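Local coordinates for DNA-(apurinic or apyrimidinic site) lyase (Xenopus laevis, PDB 6WCD), which acts in DNA repair as a magnesium-dependent 3'-5' exonuclease and weak AP endonuclease, here represented by its catalytic domain, at residues W6-N9 / A13-V16; E20-L25 / I30-T35. One frame throughout, in Å; residues are numbered along the deposited sequence. Where two conformers were deposited one is given.

Contact 1: residues W6-N9 / A13-V16; sequences WNIN and ATRV. With MG (magnesium ion), chain B; BU1 (1,4-butanediol), chain F.
Ile8 and Thr14 meet through methyl and methylene groups alone: CG2 of Thr14 sits 3.5 Å from CG1 of Ile8 and 3.8 Å from its CD1, and the two side chains cross at about a right angle. Ile8 CG1 lies anti to the backbone N (chi1 -165°), which carries the branch out to the methyl of Thr14. The same CG1 also rests over one face of the Trp6 indole, 3.9 Å above the ring plane and offset toward the rim. Thr14 turns its hydroxyl another way, its OG1 hydrogen-bonding the carbonyl O of Ile11. One residue along, the methyl of Ala13 packs against the main chain of Asn9, with Ala13 CB 3.6 Å from Asn9 O; the bound butanediol also approaches this methyl.

No hydrogen bond joins the two segments; within 6-9 the Asn9 backbone N donates to Asn7 OD1 at 3.1 Å, reaching it nearly along the C=O axis although the N-H...O angle is only 138°. This is an Asx turn, bending the chain as strand 2-7 ends. Asn7 OD1 also accepts from a magnesium-bound water, a second-shell link, while Asn9 OD1 binds the magnesium ion directly at 2.1 Å. The Asx turn at the end of the first strand thus places Asn9 in the magnesium site of this AP/ExoA-family nuclease, which it shares with Glu34.

Contact 2: residues E20-L25 / I30-T35; sequences ETLDSL and ICLQET. With MG (magnesium ion), chain B.
Ile30 pushes its forked side chain against Leu22 and Leu25, which lie one helical turn apart on helix 18-25. Its CG2 fills the hollow between them, 3.7 Å from Leu22 CD2 and 4.0 Å from Leu25 CD1. The other branch runs along the helix surface: Ile30 CG1 is anti to the carbonyl carbon (chi1 -61°), and CD1 reaches Leu22 O at 3.6 Å while lying 4.0 Å from Leu22 CB. With an alanine here, the hollow between the two leucines would probably be left partly unfilled and their methyl ends less firmly held. Leu32 makes a lighter contact farther along the strand, its CD1 standing 4.4 Å from Leu22 CD2, so that Leu22 spans both inward-pointing residues while Cys31 between them points away.

The short helix and strand axes approach to 10.4 Å and run at 127° to each other, neither parallel nor strictly antiparallel. All four touching residues are buried. Trp6 of strand 2-7 touches Leu25, and Phe71 of strand 68-72 touches Leu22 and Leu32, so helix 18-25 packs across this face of the six-strand sheet as the helix of a beta-alpha-beta unit joining parallel strands 2-7 and 29-33.

Contact 1 and contact 2 follow one another in the chain, with centres about 8 Å apart, and are joined through neighbouring parallel strands. Trp6 N lies 2.9 Å from Cys31 O, and Trp6 O the same distance from Gln33 N, both probable hydrogen bonds of the sheet. This pairing sets the strand ends side by side: Asn9 OD1 and Glu34 OE1, 3.0 Å apart, bind the same magnesium ion, Glu34 OE1 at 2.0 Å, and four waters complete its six ligands. Contact 1 therefore lies at the active site, whereas the leucine-isoleucine core of contact 2 is set back from it, only Glu34 of its segments reaching the metal.

Contact 1: residues W6-N9 / A13-V16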
loop_
_atom_site.group_PDB
_atom_site.type_symbol
_atom_site.label_atom_id
_atom_site.label_comp_id
_atom_site.label_asym_id
_atom_site.label_seq_id
_atom_site.Cartn_x
_atom_site.Cartn_y
_atom_site.Cartn_z
ATOM N N TRP A 6 -4.323 -0.893 5.228
ATOM C CA TRP A 6 -5.093 -2.023 5.724
ATOM C C TRP A 6 -5.392 -3.021 4.631
ATOM O O TRP A 6 -6.038 -2.681 3.628
ATOM C CB TRP A 6 -6.409 -1.548 6.333
ATOM C CG TRP A 6 -7.207 -2.589 7.097
ATOM C CD1 TRP A 6 -6.753 -3.791 7.635
ATOM C CD2 TRP A 6 -8.586 -2.512 7.431
ATOM N NE1 TRP A 6 -7.762 -4.400 8.288
ATOM C CE2 TRP A 6 -8.928 -3.655 8.140
ATOM C CE3 TRP A 6 -9.586 -1.561 7.178
ATOM C CZ2 TRP A 6 -10.202 -3.898 8.650
ATOM C CZ3 TRP A 6 -10.855 -1.815 7.627
ATOM C CH2 TRP A 6 -11.176 -2.946 8.376
ATOM N N ASN A 7 -4.965 -4.275 4.821
ATOM C CA ASN A 7 -5.392 -5.364 3.947
ATOM C C ASN A 7 -6.747 -5.778 4.485
ATOM O O ASN A 7 -6.869 -6.361 5.577
ATOM C CB ASN A 7 -4.420 -6.518 3.948
ATOM C CG ASN A 7 -4.923 -7.668 3.099
ATOM O OD1 ASN A 7 -6.108 -7.942 3.034
ATOM N ND2 ASN A 7 -4.010 -8.366 2.459
ATOM N N ILE A 8 -7.796 -5.383 3.759
ATOM C CA ILE A 8 -9.166 -5.462 4.230
ATOM C C ILE A 8 -9.840 -6.770 3.865
ATOM O O ILE A 8 -10.961 -7.039 4.314
ATOM C CB ILE A 8 -9.930 -4.220 3.697
ATOM C CG1 ILE A 8 -11.236 -4.009 4.418
ATOM C CG2 ILE A 8 -10.166 -4.325 2.187
ATOM C CD1 ILE A 8 -11.915 -2.623 4.075
ATOM N N ASN A 9 -9.153 -7.636 3.111
ATOM C CA ASN A 9 -9.665 -8.969 2.781
ATOM C C ASN A 9 -11.051 -8.908 2.154
ATOM O O ASN A 9 -11.917 -9.748 2.427
ATOM C CB ASN A 9 -9.667 -9.916 4.004
ATOM C CG ASN A 9 -9.729 -11.381 3.590
ATOM O OD1 ASN A 9 -9.054 -11.813 2.652
ATOM N ND2 ASN A 9 -10.552 -12.147 4.264
ATOM N N ALA A 13 -16.688 -7.799 2.171
ATOM C CA ALA A 13 -16.672 -8.861 3.174
ATOM C C ALA A 13 -16.594 -8.332 4.615
ATOM O O ALA A 13 -16.877 -9.092 5.551
ATOM C CB ALA A 13 -15.497 -9.769 2.860
ATOM N N THR A 14 -16.253 -7.074 4.815
ATOM C CA THR A 14 -16.301 -6.518 6.164
ATOM C C THR A 14 -17.716 -6.422 6.712
ATOM O O THR A 14 -17.897 -6.376 7.930
ATOM C CB THR A 14 -15.684 -5.122 6.224
ATOM O OG1 THR A 14 -16.443 -4.216 5.380
ATOM C CG2 THR A 14 -14.258 -5.136 5.793
ATOM N N ARG A 15 -18.738 -6.420 5.835
ATOM C CA ARG A 15 -20.139 -6.329 6.211
ATOM C C ARG A 15 -20.454 -5.067 7.007
ATOM O O ARG A 15 -21.382 -5.049 7.833
ATOM C CB ARG A 15 -20.594 -7.592 6.946
ATOM C CG ARG A 15 -20.432 -8.868 6.093
ATOM C CD ARG A 15 -21.165 -8.748 4.742
ATOM N NE ARG A 15 -21.065 -9.964 3.945
ATOM C CZ ARG A 15 -21.922 -10.963 4.015
ATOM N NH1 ARG A 15 -22.985 -10.887 4.816
ATOM N NH2 ARG A 15 -21.713 -12.027 3.248
ATOM N N VAL A 16 -19.704 -4.012 6.736
ATOM C CA VAL A 16 -19.972 -2.673 7.255
ATOM C C VAL A 16 -19.937 -1.717 6.065
ATOM O O VAL A 16 -19.118 -1.898 5.157
ATOM C CB VAL A 16 -18.921 -2.260 8.308
ATOM C CG1 VAL A 16 -19.187 -0.871 8.832
ATOM C CG2 VAL A 16 -18.928 -3.241 9.458
HETATM MG MG MG B . -7.057 -12.000 2.044
HETATM C C1 BU1 F . -18.727 -10.354 -1.353
HETATM C C2 BU1 F . -18.809 -10.309 0.187
HETATM C C3 BU1 F . -18.036 -11.494 0.769
HETATM C C4 BU1 F . -18.628 -11.953 2.106
HETATM O O5 BU1 F . -19.275 -9.209 -1.991
HETATM O O6 BU1 F . -17.667 -12.681 2.842
HETATM O O HOH W 1 -6.456 -10.671 3.526
HETATM O O HOH W 2 -7.669 -13.406 0.563
HETATM O O HOH W 3 -6.743 -13.553 3.378
HETATM O O HOH W 4 -5.086 -12.148 1.403
#

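Contact 2: residues E20-L25 / I30-T35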
loop_
_atom_site.group_PDB
_atom_site.type_symbol
_atom_site.label_atom_id
_atom_site.label_comp_id
_atom_site.label_asym_id
_atom_site.label_seq_id
_atom_site.Cartn_x
_atom_site.Cartn_y
_atom_site.Cartn_z
ATOM N N GLU A 20 -18.669 4.393 6.914
ATOM C CA GLU A 20 -18.509 4.233 8.354
ATOM C C GLU A 20 -17.105 3.714 8.663
ATOM O O GLU A 20 -16.423 4.231 9.560
ATOM C CB GLU A 20 -19.579 3.281 8.902
ATOM C CG GLU A 20 -19.381 2.890 10.342
ATOM C CD GLU A 20 -20.457 1.933 10.882
ATOM O OE1 GLU A 20 -21.518 1.760 10.241
ATOM O OE2 GLU A 20 -20.224 1.341 11.957
ATOM N N THR A 21 -16.664 2.665 7.938
ATOM C CA THR A 21 -15.331 2.118 8.169
ATOM C C THR A 21 -14.251 3.156 7.951
ATOM O O THR A 21 -13.385 3.339 8.823
ATOM C CB THR A 21 -15.146 0.919 7.241
ATOM O OG1 THR A 21 -16.115 -0.078 7.605
ATOM C CG2 THR A 21 -13.723 0.357 7.297
ATOM N N LEU A 22 -14.273 3.860 6.817
ATOM C CA LEU A 22 -13.202 4.815 6.551
ATOM C C LEU A 22 -13.203 5.943 7.572
ATOM O O LEU A 22 -12.148 6.310 8.099
ATOM C CB LEU A 22 -13.309 5.405 5.131
ATOM C CG LEU A 22 -13.163 4.433 3.980
ATOM C CD1 LEU A 22 -13.355 5.198 2.665
ATOM C CD2 LEU A 22 -11.819 3.759 4.014
ATOM N N ASP A 23 -14.379 6.511 7.875
ATOM C CA ASP A 23 -14.418 7.588 8.871
ATOM C C ASP A 23 -13.831 7.130 10.198
ATOM O O ASP A 23 -13.160 7.906 10.889
ATOM C CB ASP A 23 -15.853 8.045 9.042
ATOM C CG ASP A 23 -16.393 8.854 7.835
ATOM O OD1 ASP A 23 -15.650 9.161 6.885
ATOM O OD2 ASP A 23 -17.598 9.211 7.847
ATOM N N SER A 24 -14.096 5.872 10.595
ATOM C CA SER A 24 -13.655 5.358 11.884
ATOM C C SER A 24 -12.140 5.253 11.969
ATOM O O SER A 24 -11.581 5.277 13.070
ATOM C CB SER A 24 -14.278 3.992 12.159
ATOM O OG SER A 24 -13.634 2.944 11.442
ATOM N N LEU A 25 -11.477 5.101 10.837
ATOM C CA LEU A 25 -10.028 4.978 10.800
ATOM C C LEU A 25 -9.346 6.320 10.994
ATOM O O LEU A 25 -8.137 6.367 11.304
ATOM C CB LEU A 25 -9.593 4.342 9.493
ATOM C CG LEU A 25 -10.020 2.914 9.300
ATOM C CD1 LEU A 25 -9.799 2.476 7.883
ATOM C CD2 LEU A 25 -9.229 1.989 10.237
ATOM N N ILE A 30 -6.193 6.860 3.182
ATOM C CA ILE A 30 -6.442 5.489 3.616
ATOM C C ILE A 30 -6.175 4.578 2.437
ATOM O O ILE A 30 -6.854 4.673 1.398
ATOM C CB ILE A 30 -7.869 5.295 4.166
ATOM C CG1 ILE A 30 -8.051 6.201 5.372
ATOM C CG2 ILE A 30 -8.133 3.807 4.471
ATOM C CD1 ILE A 30 -9.457 6.419 5.737
ATOM N N CYS A 31 -5.241 3.660 2.614
ATOM C CA CYS A 31 -4.795 2.745 1.590
ATOM C C CYS A 31 -5.275 1.343 1.945
ATOM O O CYS A 31 -4.886 0.787 2.989
ATOM C CB CYS A 31 -3.289 2.782 1.457
ATOM S SG CYS A 31 -2.669 4.392 0.887
ATOM N N LEU A 32 -6.095 0.791 1.097
ATOM C CA LEU A 32 -6.647 -0.555 1.264
ATOM C C LEU A 32 -6.006 -1.500 0.282
ATOM O O LEU A 32 -5.816 -1.169 -0.904
ATOM C CB LEU A 32 -8.147 -0.573 1.053
ATOM C CG LEU A 32 -8.942 0.382 1.951
ATOM C CD1 LEU A 32 -10.435 0.263 1.692
ATOM C CD2 LEU A 32 -8.653 0.191 3.401
ATOM N N GLN A 33 -5.703 -2.698 0.770
ATOM C CA GLN A 33 -5.261 -3.787 -0.096
ATOM C C GLN A 33 -6.242 -4.952 -0.083
ATOM O O GLN A 33 -6.966 -5.193 0.870
ATOM C CB GLN A 33 -3.867 -4.289 0.303
ATOM C CG GLN A 33 -2.849 -3.174 0.332
ATOM C CD GLN A 33 -2.782 -2.481 1.655
ATOM O OE1 GLN A 33 -2.911 -3.103 2.707
ATOM N NE2 GLN A 33 -2.531 -1.199 1.611
ATOM N N GLU A 34 -6.225 -5.681 -1.196
ATOM C CA GLU A 34 -7.148 -6.780 -1.476
ATOM C C GLU A 34 -8.581 -6.265 -1.303
ATOM O O GLU A 34 -9.386 -6.763 -0.509
ATOM C CB GLU A 34 -6.861 -8.038 -0.624
ATOM C CG GLU A 34 -7.484 -9.235 -1.306
ATOM C CD GLU A 34 -7.432 -10.507 -0.534
ATOM O OE1 GLU A 34 -7.264 -10.490 0.705
ATOM O OE2 GLU A 34 -7.599 -11.579 -1.222
ATOM N N THR A 35 -8.913 -5.278 -2.133
ATOM C CA THR A 35 -10.274 -4.745 -2.169
ATOM C C THR A 35 -11.269 -5.789 -2.653
ATOM O O THR A 35 -12.445 -5.745 -2.258
ATOM C CB THR A 35 -10.383 -3.556 -3.099
ATOM O OG1 THR A 35 -10.076 -4.047 -4.402
ATOM C CG2 THR A 35 -9.425 -2.453 -2.702
HETATM MG MG MG B . -7.057 -12.000 2.044
HETATM O O HOH W 2 -7.669 -13.406 0.563
HETATM O O HOH W 1 -6.456 -10.671 3.526
HETATM O O HOH W 3 -6.743 -13.553 3.378
HETATM O O HOH W 4 -5.086 -12.148 1.403
#